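Omega-class glutathione S-transferase (Bombyx mori, PDB 3WD6) binds glutathione and is probably an omega-class transferase that uses it as a substrate, with a likely dehydroascorbate reductase activity as well. Local coordinates at residues A[132-135]-A[136-140]. Numbering follows the deposited sequence.
Sequences LFIK and ILKFS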
loop_
_atom_site.group_PDB
_atom_site.type_symbol
_atom_site.label_atom_id
_atom_site.label_comp_id
_atom_site.label_asym_id
_atom_site.label_seq_id
_atom_site.Cartn_x
_atom_site.Cartn_y
_atom_site.Cartn_z
ATOM N N LEU A 132 6.656 -9.066 9.007
ATOM C CA LEU A 132 5.820 -9.750 9.982
ATOM C C LEU A 132 4.443 -10.067 9.415
ATOM O O LEU A 132 3.927 -11.171 9.631
ATOM C CB LEU A 132 5.658 -8.916 11.252
ATOM C CG LEU A 132 4.821 -9.639 12.307
ATOM C CD1 LEU A 132 5.517 -10.932 12.735
ATOM C CD2 LEU A 132 4.551 -8.751 13.508
ATOM N N PHE A 133 3.852 -9.098 8.710
ATOM C CA PHE A 133 2.494 -9.248 8.173
ATOM C C PHE A 133 2.417 -10.406 7.176
ATOM O O PHE A 133 1.570 -11.281 7.302
ATOM C CB PHE A 133 1.981 -7.921 7.575
ATOM C CG PHE A 133 1.041 -8.082 6.382
ATOM C CD1 PHE A 133 1.507 -7.924 5.076
ATOM C CD2 PHE A 133 -0.309 -8.358 6.559
ATOM C CE1 PHE A 133 0.683 -8.049 4.011
ATOM C CE2 PHE A 133 -1.124 -8.487 5.442
ATOM C CZ PHE A 133 -0.587 -8.326 4.174
ATOM N N ILE A 134 3.323 -10.425 6.208
ATOM C CA ILE A 134 3.351 -11.503 5.228
ATOM C C ILE A 134 3.696 -12.879 5.841
ATOM O O ILE A 134 3.226 -13.912 5.352
ATOM C CB ILE A 134 4.293 -11.168 4.048
ATOM C CG1 ILE A 134 4.212 -12.254 2.970
ATOM C CG2 ILE A 134 5.731 -10.999 4.537
ATOM C CD1 ILE A 134 2.845 -12.391 2.315
ATOM N N LYS A 135 4.493 -12.898 6.909
ATOM C CA LYS A 135 4.782 -14.156 7.601
ATOM C C LYS A 135 3.559 -14.652 8.349
ATOM O O LYS A 135 3.199 -15.825 8.258
ATOM C CB LYS A 135 5.944 -14.008 8.581
ATOM C CG LYS A 135 7.306 -14.386 8.019
ATOM C CD LYS A 135 8.421 -14.055 9.028
ATOM C CE LYS A 135 9.794 -14.145 8.380
ATOM N NZ LYS A 135 9.796 -13.457 7.047
ATOM N N ILE A 136 2.923 -13.767 9.105
ATOM C CA ILE A 136 1.747 -14.161 9.873
ATOM C C ILE A 136 0.653 -14.639 8.935
ATOM O O ILE A 136 -0.086 -15.581 9.228
ATOM C CB ILE A 136 1.217 -12.995 10.698
ATOM C CG1 ILE A 136 2.188 -12.705 11.848
ATOM C CG2 ILE A 136 -0.190 -13.293 11.200
ATOM C CD1 ILE A 136 1.666 -11.712 12.870
ATOM N N LEU A 137 0.580 -13.981 7.790
ATOM C CA LEU A 137 -0.419 -14.284 6.785
ATOM C C LEU A 137 -0.208 -15.636 6.087
ATOM O O LEU A 137 -1.174 -16.367 5.893
ATOM C CB LEU A 137 -0.467 -13.154 5.746
ATOM C CG LEU A 137 -1.691 -13.113 4.838
ATOM C CD1 LEU A 137 -2.951 -12.900 5.656
ATOM C CD2 LEU A 137 -1.533 -12.023 3.783
ATOM N N LYS A 138 1.034 -15.972 5.725
ATOM C CA LYS A 138 1.298 -17.124 4.835
ATOM C C LYS A 138 2.236 -18.207 5.380
ATOM O O LYS A 138 2.306 -19.305 4.815
ATOM C CB LYS A 138 1.848 -16.654 3.469
ATOM C CG LYS A 138 0.895 -15.798 2.639
ATOM C CD LYS A 138 1.273 -15.862 1.155
ATOM C CE LYS A 138 0.621 -14.734 0.354
ATOM N NZ LYS A 138 1.015 -14.745 -1.090
ATOM N N PHE A 139 2.973 -17.896 6.446
ATOM C CA PHE A 139 3.939 -18.837 7.026
ATOM C C PHE A 139 3.884 -18.739 8.544
ATOM O O PHE A 139 4.916 -18.758 9.218
ATOM C CB PHE A 139 5.362 -18.532 6.522
ATOM C CG PHE A 139 5.416 -18.067 5.076
ATOM C CD1 PHE A 139 5.216 -18.961 4.026
ATOM C CD2 PHE A 139 5.665 -16.730 4.771
ATOM C CE1 PHE A 139 5.260 -18.524 2.694
ATOM C CE2 PHE A 139 5.714 -16.285 3.442
ATOM C CZ PHE A 139 5.510 -17.181 2.405
ATOM N N SER A 140 2.662 -18.651 9.065
ATOM C CA SER A 140 2.410 -18.200 10.435
ATOM C C SER A 140 3.131 -19.017 11.496
ATOM O O SER A 140 3.484 -18.503 12.560
ATOM C CB SER A 140 0.901 -18.178 10.727
ATOM O OG SER A 140 0.649 -17.778 12.068
#
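Leu132 and Ile136 meet one turn apart on helix 127-138, their side chains crossing at a slant: Leu132 CG lies 3.8 Å from Ile136 CD1, while Leu132 CD1 touches both CG1 and CD1 of Ile136. The isoleucine can reach back because its CG1 stands anti to the carbonyl carbon (chi1 -71°), which lays the branch along the preceding turn. An alanine here in place of Leu132 takes away CG and both methyls, and would probably leave a gap between Ile136 CD1 and Tyr151 and His147 of helix 145-165. Next to this pair, Phe133 and Leu137 run side by side in the same direction, the ring's CZ 3.8 Å from Leu137 CD2; the ring also meets Trp185, and Leu137 packs on Tyr238 of helix 228-240. On the more open side, Ile134 CD1 comes to 3.8 Å from Lys138 CE. Phe139 turns its ring so that Lys138 CB sits over the centre of one face. Ile136 N bonds Leu132 O at 2.8 Å, nearly straight, and Phe139 N closes the series on Lys135 O. This is the last turn of an alpha-helix in the all-helical C-terminal domain of the GST fold, with the Lys138 side chain about 6 Å from the bound glutathione.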